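Potential RNA-dependent RNA polymerase (Human picobirnavirus, PDB 5I62) catalyses RNA-directed RNA synthesis from ribonucleoside triphosphates, probably in both transcription and genome replication of a double-stranded RNA virus. Local coordinates at residues M237-D249 / R401-G415. Residues are numbered along the deposited sequence; the frame is centred on the assembly and turned at random.
Sequences MEAVDRRITKMFD and RWHHTDYRVDGMCVG
Ile244 lies over one face of the His403 ring in a CH-pi contact, CG1 4.0 Å from the ring centroid. This packs helix 237-250 of the right-hand RNA-dependent RNA polymerase fold against the middle strand of a three-stranded antiparallel sheet and the loop 405-415 that leads to its edge strand 416-417. This small sheet follows the palm sheet in the chain, and its 395-404 hairpin is consistent with polymerase motif E. Cys396 of strand 395-398 also touches Ile244. The bond from His403 ND1 to Cys413 O, 2.8 Å and 169°, lies close to the ring plane and fixes the turn of the ring. At the ring edge its CE1 comes 2.9 Å from Asp241 OD1, with carboxylate and ring planes steeply turned, 73° apart. The other oxygen, Asp241 OD2, takes the N-H of Gly415 from above the carboxylate plane.

One turn on, Thr245 OG1 donates to Asp241 O within the helix. It also accepts the N-H of Cys413, with OG1 and N 2.7 Å apart; one hydroxyl thus joins helix and loop. Thr405 CB sits over one face of the Phe248 ring, offset toward the rim, in a CH-pi contact. Met237 SD stands over the centre of the Arg401 guanidinium, whose NH1 is hydrogen-bonded to Leu399 O.

Arg408 grips Thr405 side-on through NE and NH2. Asp249 OD1 lies in its guanidinium plane and receives NH1 on the syn lone pair, 3.1 Å away, in a salt bridge.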
ATOM      1  N   MET A 237       5.520   1.726 -12.691  1.00 21.11           N
ATOM      2  CA  MET A 237       6.908   1.624 -12.260  1.00 20.22           C
ATOM      3  C   MET A 237       7.849   2.246 -13.285  1.00 23.20           C
ATOM      4  O   MET A 237       8.949   2.698 -12.938  1.00 19.42           O
ATOM      5  CB  MET A 237       7.273   0.167 -12.003  1.00 21.63           C
ATOM      6  CG  MET A 237       6.494  -0.467 -10.848  1.00 25.79           C
ATOM      7  SD  MET A 237       6.956   0.214  -9.236  1.00 41.74           S
ATOM      8  CE  MET A 237       5.643   1.405  -8.946  1.00 25.26           C
ATOM      9  N   GLU A 238       7.434   2.290 -14.547  1.00 23.66           N
ATOM     10  CA  GLU A 238       8.252   2.956 -15.556  1.00 25.93           C
ATOM     11  C   GLU A 238       8.231   4.474 -15.371  1.00 19.92           C
ATOM     12  O   GLU A 238       9.250   5.147 -15.583  1.00 21.33           O
ATOM     13  CB  GLU A 238       7.782   2.545 -16.952  1.00 28.69           C
ATOM     14  CG  GLU A 238       8.070   1.066 -17.293  1.00 31.30           C
ATOM     15  CD  GLU A 238       7.190   0.066 -16.520  1.00 35.85           C
ATOM     16  OE1 GLU A 238       6.005   0.374 -16.240  1.00 29.20           O
ATOM     17  OE2 GLU A 238       7.689  -1.038 -16.191  1.00 36.38           O
ATOM     18  N   ALA A 239       7.090   5.032 -14.961  1.00 20.13           N
ATOM     19  CA  ALA A 239       7.053   6.458 -14.627  1.00 21.78           C
ATOM     20  C   ALA A 239       7.915   6.754 -13.404  1.00 18.55           C
ATOM     21  O   ALA A 239       8.549   7.814 -13.322  1.00 18.34           O
ATOM     22  CB  ALA A 239       5.620   6.925 -14.395  1.00 23.40           C
ATOM     23  N   VAL A 240       7.935   5.834 -12.436  1.00 18.62           N
ATOM     24  CA  VAL A 240       8.802   5.996 -11.269  1.00 19.24           C
ATOM     25  C   VAL A 240      10.257   6.020 -11.700  1.00 16.60           C
ATOM     26  O   VAL A 240      11.045   6.849 -11.235  1.00 16.16           O
ATOM     27  CB  VAL A 240       8.559   4.874 -10.239  1.00 16.78           C
ATOM     28  CG1 VAL A 240       9.646   4.913  -9.149  1.00 13.73           C
ATOM     29  CG2 VAL A 240       7.190   5.007  -9.606  1.00 14.97           C
ATOM     30  N   ASP A 241      10.638   5.069 -12.559  1.00 15.77           N
ATOM     31  CA  ASP A 241      12.017   4.936 -13.013  1.00 18.87           C
ATOM     32  C   ASP A 241      12.463   6.171 -13.781  1.00 16.57           C
ATOM     33  O   ASP A 241      13.614   6.603 -13.663  1.00 17.41           O
ATOM     34  CB  ASP A 241      12.171   3.693 -13.893  1.00 18.63           C
ATOM     35  CG  ASP A 241      11.889   2.393 -13.135  1.00 29.45           C
ATOM     36  OD1 ASP A 241      11.785   2.447 -11.884  1.00 24.95           O
ATOM     37  OD2 ASP A 241      11.783   1.315 -13.783  1.00 29.49           O
ATOM     38  N   ARG A 242      11.574   6.741 -14.587  1.00 17.91           N
ATOM     39  CA  ARG A 242      11.952   7.941 -15.312  1.00 20.49           C
ATOM     40  C   ARG A 242      12.265   9.081 -14.363  1.00 16.67           C
ATOM     41  O   ARG A 242      13.214   9.829 -14.587  1.00 16.89           O
ATOM     42  CB  ARG A 242      10.883   8.360 -16.304  1.00 23.52           C
ATOM     43  CG  ARG A 242      10.902   7.497 -17.538  1.00 35.57           C
ATOM     44  CD  ARG A 242      10.107   8.131 -18.636  1.00 44.31           C
ATOM     45  NE  ARG A 242       9.134   9.055 -18.068  1.00 41.05           N
ATOM     46  CZ  ARG A 242       7.842   8.756 -17.948  1.00 39.63           C
ATOM     47  NH1 ARG A 242       7.385   7.561 -18.342  1.00 40.11           N
ATOM     48  NH2 ARG A 242       7.007   9.646 -17.407  1.00 37.17           N
ATOM     49  N   ARG A 243      11.477   9.236 -13.297  1.00 17.66           N
ATOM     50  CA  ARG A 243      11.749  10.326 -12.367  1.00 16.36           C
ATOM     51  C   ARG A 243      12.993  10.052 -11.523  1.00 17.49           C
ATOM     52  O   ARG A 243      13.752  10.981 -11.220  1.00 15.99           O
ATOM     53  CB  ARG A 243      10.542  10.607 -11.483  1.00 19.21           C
ATOM     54  CG  ARG A 243      10.706  11.904 -10.699  1.00 18.92           C
ATOM     55  CD  ARG A 243       9.407  12.633 -10.485  1.00 20.90           C
ATOM     56  NE  ARG A 243       8.701  12.935 -11.730  1.00 25.95           N
ATOM     57  CZ  ARG A 243       7.454  13.406 -11.775  1.00 25.90           C
ATOM     58  NH1 ARG A 243       6.792  13.632 -10.643  1.00 22.93           N
ATOM     59  NH2 ARG A 243       6.864  13.647 -12.943  1.00 24.11           N
ATOM     60  N   ILE A 244      13.215   8.794 -11.120  1.00 15.07           N
ATOM     61  CA  ILE A 244      14.478   8.441 -10.458  1.00 14.10           C
ATOM     62  C   ILE A 244      15.659   8.887 -11.316  1.00 15.58           C
ATOM     63  O   ILE A 244      16.629   9.480 -10.822  1.00 15.17           O
ATOM     64  CB  ILE A 244      14.567   6.925 -10.189  1.00 15.59           C
ATOM     65  CG1 ILE A 244      13.483   6.440  -9.217  1.00 15.45           C
ATOM     66  CG2 ILE A 244      15.969   6.561  -9.676  1.00 13.90           C
ATOM     67  CD1 ILE A 244      13.609   7.005  -7.836  1.00 18.19           C
ATOM     68  N   THR A 245      15.599   8.574 -12.613  1.00 14.25           N
ATOM     69  CA  THR A 245      16.654   8.955 -13.548  1.00 17.24           C
ATOM     70  C   THR A 245      16.881  10.469 -13.538  1.00 16.70           C
ATOM     71  O   THR A 245      18.022  10.936 -13.451  1.00 18.48           O
ATOM     72  CB  THR A 245      16.306   8.474 -14.963  1.00 19.38           C
ATOM     73  OG1 THR A 245      15.954   7.078 -14.956  1.00 17.17           O
ATOM     74  CG2 THR A 245      17.490   8.691 -15.911  1.00 20.23           C
ATOM     75  N   LYS A 246      15.801  11.244 -13.623  1.00 17.17           N
ATOM     76  CA  LYS A 246      15.920  12.703 -13.628  1.00 16.51           C
ATOM     77  C   LYS A 246      16.495  13.217 -12.318  1.00 17.93           C
ATOM     78  O   LYS A 246      17.264  14.189 -12.315  1.00 18.32           O
ATOM     79  CB  LYS A 246      14.558  13.341 -13.911  1.00 15.76           C
ATOM     80  CG  LYS A 246      14.066  13.110 -15.342  1.00 20.94           C
ATOM     81  CD  LYS A 246      15.195  13.496 -16.317  1.00 23.56           C
ATOM     82  CE  LYS A 246      15.011  12.892 -17.704  1.00 28.74           C
ATOM     83  NZ  LYS A 246      13.864  13.483 -18.458  1.00 28.24           N
ATOM     84  N   MET A 247      16.158  12.561 -11.202  1.00 16.80           N
ATOM     85  CA  MET A 247      16.702  12.950  -9.906  1.00 16.57           C
ATOM     86  C   MET A 247      18.219  12.794  -9.886  1.00 20.97           C
ATOM     87  O   MET A 247      18.947  13.679  -9.406  1.00 17.92           O
ATOM     88  CB  MET A 247      16.036  12.117  -8.803  1.00 16.72           C
ATOM     89  CG  MET A 247      16.488  12.484  -7.384  1.00 19.02           C
ATOM     90  SD  MET A 247      15.929  11.248  -6.177  1.00 22.53           S
ATOM     91  CE  MET A 247      16.949   9.860  -6.691  1.00 21.17           C
ATOM     92  N   PHE A 248      18.720  11.686 -10.439  1.00 16.81           N
ATOM     93  CA  PHE A 248      20.163  11.515 -10.529  1.00 20.17           C
ATOM     94  C   PHE A 248      20.789  12.506 -11.508  1.00 19.83           C
ATOM     95  O   PHE A 248      21.894  13.011 -11.264  1.00 22.07           O
ATOM     96  CB  PHE A 248      20.501  10.081 -10.917  1.00 19.11           C
ATOM     97  CG  PHE A 248      20.485   9.134  -9.756  1.00 20.59           C
ATOM     98  CD1 PHE A 248      21.398   9.280  -8.722  1.00 22.91           C
ATOM     99  CD2 PHE A 248      19.551   8.122  -9.679  1.00 22.46           C
ATOM    100  CE1 PHE A 248      21.387   8.418  -7.633  1.00 30.10           C
ATOM    101  CE2 PHE A 248      19.540   7.247  -8.595  1.00 23.63           C
ATOM    102  CZ  PHE A 248      20.447   7.406  -7.569  1.00 22.66           C
ATOM    103  N   ASP A 249      20.100  12.791 -12.619  1.00 17.65           N
ATOM    104  CA  ASP A 249      20.609  13.736 -13.616  1.00 20.87           C
ATOM    105  C   ASP A 249      20.710  15.159 -13.077  1.00 22.86           C
ATOM    106  O   ASP A 249      21.562  15.938 -13.536  1.00 22.65           O
ATOM    107  CB  ASP A 249      19.707  13.744 -14.854  1.00 20.54           C
ATOM    108  CG  ASP A 249      19.767  12.448 -15.646  1.00 22.26           C
ATOM    109  OD1 ASP A 249      20.736  11.672 -15.470  1.00 23.46           O
ATOM    110  OD2 ASP A 249      18.839  12.222 -16.461  1.00 23.22           O
ATOM    111  N   ARG A 401      12.444  -1.387  -4.728  1.00 15.89           N
ATOM    112  CA  ARG A 401      13.256  -1.568  -5.925  1.00 15.72           C
ATOM    113  C   ARG A 401      14.560  -0.789  -5.783  1.00 18.10           C
ATOM    114  O   ARG A 401      14.567   0.343  -5.289  1.00 17.16           O
ATOM    115  CB  ARG A 401      12.555  -1.082  -7.191  1.00 18.81           C
ATOM    116  CG  ARG A 401      11.644  -2.082  -7.849  1.00 21.78           C
ATOM    117  CD  ARG A 401      10.292  -1.957  -7.264  1.00 21.14           C
ATOM    118  NE  ARG A 401       9.284  -2.759  -7.961  1.00 25.00           N
ATOM    119  CZ  ARG A 401       8.118  -3.060  -7.409  1.00 30.98           C
ATOM    120  NH1 ARG A 401       7.872  -2.643  -6.171  1.00 25.43           N
ATOM    121  NH2 ARG A 401       7.213  -3.780  -8.072  1.00 31.57           N
ATOM    122  N   TRP A 402      15.644  -1.389  -6.263  1.00 17.21           N
ATOM    123  CA  TRP A 402      16.972  -0.783  -6.259  1.00 16.18           C
ATOM    124  C   TRP A 402      17.208  -0.083  -7.587  1.00 16.29           C
ATOM    125  O   TRP A 402      16.838  -0.594  -8.645  1.00 17.82           O
ATOM    126  CB  TRP A 402      18.010  -1.872  -6.030  1.00 16.44           C
ATOM    127  CG  TRP A 402      19.461  -1.540  -6.176  1.00 20.74           C
ATOM    128  CD1 TRP A 402      20.315  -1.181  -5.182  1.00 19.95           C
ATOM    129  CD2 TRP A 402      20.253  -1.637  -7.371  1.00 17.61           C
ATOM    130  NE1 TRP A 402      21.584  -1.026  -5.681  1.00 20.98           N
ATOM    131  CE2 TRP A 402      21.571  -1.295  -7.023  1.00 21.27           C
ATOM    132  CE3 TRP A 402      19.967  -1.971  -8.699  1.00 19.45           C
ATOM    133  CZ2 TRP A 402      22.609  -1.272  -7.953  1.00 21.75           C
ATOM    134  CZ3 TRP A 402      20.996  -1.944  -9.626  1.00 21.30           C
ATOM    135  CH2 TRP A 402      22.305  -1.609  -9.240  1.00 21.77           C
ATOM    136  N   HIS A 403      17.788   1.108  -7.525  1.00 19.63           N
ATOM    137  CA  HIS A 403      18.185   1.848  -8.715  1.00 19.98           C
ATOM    138  C   HIS A 403      19.621   2.319  -8.536  1.00 19.22           C
ATOM    139  O   HIS A 403      20.062   2.594  -7.422  1.00 19.89           O
ATOM    140  CB  HIS A 403      17.301   3.072  -8.976  1.00 19.56           C
ATOM    141  CG  HIS A 403      15.826   2.813  -8.926  1.00 17.91           C
ATOM    142  ND1 HIS A 403      15.038   2.816 -10.055  1.00 17.21           N
ATOM    143  CD2 HIS A 403      14.986   2.610  -7.885  1.00 17.03           C
ATOM    144  CE1 HIS A 403      13.779   2.605  -9.716  1.00 17.09           C
ATOM    145  NE2 HIS A 403      13.721   2.462  -8.405  1.00 17.62           N
ATOM    146  N   HIS A 404      20.338   2.434  -9.647  1.00 22.15           N
ATOM    147  CA  HIS A 404      21.720   2.866  -9.606  1.00 20.29           C
ATOM    148  C   HIS A 404      21.998   3.761 -10.800  1.00 20.06           C
ATOM    149  O   HIS A 404      21.582   3.452 -11.921  1.00 19.94           O
ATOM    150  CB  HIS A 404      22.664   1.665  -9.607  1.00 22.81           C
ATOM    151  CG  HIS A 404      24.065   1.999  -9.219  1.00 24.54           C
ATOM    152  ND1 HIS A 404      24.894   2.748 -10.022  1.00 23.57           N
ATOM    153  CD2 HIS A 404      24.791   1.678  -8.121  1.00 24.15           C
ATOM    154  CE1 HIS A 404      26.069   2.884  -9.432  1.00 24.52           C
ATOM    155  NE2 HIS A 404      26.032   2.243  -8.278  1.00 26.84           N
ATOM    156  N   THR A 405      22.706   4.867 -10.555  1.00 21.39           N
ATOM    157  CA  THR A 405      22.945   5.829 -11.626  1.00 24.15           C
ATOM    158  C   THR A 405      23.692   5.195 -12.801  1.00 21.30           C
ATOM    159  O   THR A 405      23.515   5.617 -13.950  1.00 25.14           O
ATOM    160  CB  THR A 405      23.687   7.062 -11.086  1.00 24.53           C
ATOM    161  OG1 THR A 405      23.677   8.090 -12.080  1.00 24.09           O
ATOM    162  CG2 THR A 405      25.143   6.735 -10.684  1.00 23.57           C
ATOM    163  N   ASP A 406      24.499   4.156 -12.545  1.00 21.91           N
ATOM    164  CA  ASP A 406      25.220   3.452 -13.604  1.00 21.02           C
ATOM    165  C   ASP A 406      24.449   2.269 -14.189  1.00 27.28           C
ATOM    166  O   ASP A 406      24.963   1.605 -15.097  1.00 24.41           O
ATOM    167  CB  ASP A 406      26.577   2.967 -13.092  1.00 24.86           C
ATOM    168  CG  ASP A 406      27.473   4.110 -12.654  1.00 25.75           C
ATOM    169  OD1 ASP A 406      27.377   5.196 -13.268  1.00 28.93           O
ATOM    170  OD2 ASP A 406      28.270   3.930 -11.714  1.00 26.68           O
ATOM    171  N   TYR A 407      23.248   1.982 -13.698  1.00 22.10           N
ATOM    172  CA  TYR A 407      22.459   0.838 -14.161  1.00 21.02           C
ATOM    173  C   TYR A 407      21.269   1.380 -14.943  1.00 23.58           C
ATOM    174  O   TYR A 407      20.190   1.596 -14.391  1.00 22.72           O
ATOM    175  CB  TYR A 407      22.004  -0.030 -12.999  1.00 20.98           C
ATOM    176  CG  TYR A 407      21.425  -1.357 -13.446  1.00 23.34           C
ATOM    177  CD1 TYR A 407      20.082  -1.480 -13.778  1.00 20.78           C
ATOM    178  CD2 TYR A 407      22.231  -2.484 -13.543  1.00 24.81           C
ATOM    179  CE1 TYR A 407      19.548  -2.704 -14.200  1.00 23.93           C
ATOM    180  CE2 TYR A 407      21.716  -3.706 -13.957  1.00 29.83           C
ATOM    181  CZ  TYR A 407      20.376  -3.807 -14.287  1.00 27.32           C
ATOM    182  OH  TYR A 407      19.872  -5.017 -14.694  1.00 26.93           O
ATOM    183  N   ARG A 408      21.467   1.594 -16.240  1.00 20.93           N
ATOM    184  CA  ARG A 408      20.455   2.210 -17.072  1.00 21.02           C
ATOM    185  C   ARG A 408      20.173   1.318 -18.266  1.00 25.02           C
ATOM    186  O   ARG A 408      21.095   0.734 -18.835  1.00 24.81           O
ATOM    187  CB  ARG A 408      20.873   3.623 -17.545  1.00 25.28           C
ATOM    188  CG  ARG A 408      21.400   4.510 -16.420  1.00 23.05           C
ATOM    189  CD  ARG A 408      21.304   5.998 -16.744  1.00 21.94           C
ATOM    190  NE  ARG A 408      21.745   6.812 -15.610  1.00 21.28           N
ATOM    191  CZ  ARG A 408      21.516   8.115 -15.484  1.00 23.71           C
ATOM    192  NH1 ARG A 408      20.859   8.768 -16.437  1.00 22.97           N
ATOM    193  NH2 ARG A 408      21.950   8.766 -14.407  1.00 24.93           N
ATOM    194  N   VAL A 409      18.890   1.211 -18.612  1.00 23.38           N
ATOM    195  CA  VAL A 409      18.387   0.466 -19.763  1.00 26.99           C
ATOM    196  C   VAL A 409      17.641   1.457 -20.645  1.00 28.26           C
ATOM    197  O   VAL A 409      16.677   2.086 -20.193  1.00 26.44           O
ATOM    198  CB  VAL A 409      17.465  -0.694 -19.336  1.00 26.28           C
ATOM    199  CG1 VAL A 409      16.875  -1.422 -20.558  1.00 29.21           C
ATOM    200  CG2 VAL A 409      18.205  -1.659 -18.430  1.00 23.40           C
ATOM    201  N   ASP A 410      18.091   1.609 -21.894  1.00 28.64           N
ATOM    202  CA  ASP A 410      17.608   2.667 -22.789  1.00 25.76           C
ATOM    203  C   ASP A 410      17.571   4.015 -22.075  1.00 29.25           C
ATOM    204  O   ASP A 410      16.622   4.788 -22.200  1.00 29.62           O
ATOM    205  CB  ASP A 410      16.240   2.323 -23.383  1.00 31.44           C
ATOM    206  CG  ASP A 410      16.301   1.146 -24.351  1.00 38.05           C
ATOM    207  OD1 ASP A 410      17.399   0.866 -24.882  1.00 36.19           O
ATOM    208  OD2 ASP A 410      15.253   0.503 -24.586  1.00 41.10           O
ATOM    209  N   GLY A 411      18.612   4.284 -21.297  1.00 27.34           N
ATOM    210  CA  GLY A 411      18.770   5.551 -20.619  1.00 30.32           C
ATOM    211  C   GLY A 411      18.005   5.720 -19.321  1.00 28.69           C
ATOM    212  O   GLY A 411      18.106   6.785 -18.701  1.00 28.21           O
ATOM    213  N   MET A 412      17.245   4.722 -18.880  1.00 23.02           N
ATOM    214  CA  MET A 412      16.463   4.859 -17.653  1.00 23.58           C
ATOM    215  C   MET A 412      17.102   4.071 -16.515  1.00 22.50           C
ATOM    216  O   MET A 412      17.533   2.932 -16.708  1.00 23.91           O
ATOM    217  CB  MET A 412      15.020   4.383 -17.860  1.00 25.92           C
ATOM    218  CG  MET A 412      14.240   5.157 -18.925  1.00 34.46           C
ATOM    219  SD  MET A 412      14.111   6.914 -18.504  1.00 38.09           S
ATOM    220  CE  MET A 412      13.551   7.591 -20.070  1.00 39.36           C
ATOM    221  N   CYS A 413      17.109   4.659 -15.313  1.00 20.15           N
ATOM    222  CA  CYS A 413      17.544   3.951 -14.106  1.00 20.49           C
ATOM    223  C   CYS A 413      16.408   3.038 -13.651  1.00 23.09           C
ATOM    224  O   CYS A 413      15.651   3.357 -12.732  1.00 21.79           O
ATOM    225  CB  CYS A 413      17.930   4.919 -12.994  1.00 21.08           C
ATOM    226  SG  CYS A 413      19.351   5.986 -13.354  1.00 23.70           S
ATOM    227  N   VAL A 414      16.304   1.879 -14.310  1.00 19.57           N
ATOM    228  CA  VAL A 414      15.181   0.974 -14.070  1.00 19.89           C
ATOM    229  C   VAL A 414      15.256   0.358 -12.669  1.00 20.67           C
ATOM    230  O   VAL A 414      16.335   0.152 -12.111  1.00 20.28           O
ATOM    231  CB  VAL A 414      15.129  -0.129 -15.143  1.00 21.08           C
ATOM    232  CG1 VAL A 414      14.815   0.463 -16.506  1.00 21.96           C
ATOM    233  CG2 VAL A 414      16.452  -0.884 -15.192  1.00 24.29           C
ATOM    234  N   GLY A 415      14.087   0.041 -12.111  1.00 22.75           N
ATOM    235  CA  GLY A 415      14.024  -0.483 -10.758  1.00 18.91           C
ATOM    236  C   GLY A 415      14.212  -1.993 -10.723  1.00 19.57           C
ATOM    237  O   GLY A 415      13.544  -2.730 -11.448  1.00 19.61           O
TER
HETATM  238  O   HOH W   1      23.061  11.393 -14.511  1.00 26.22           O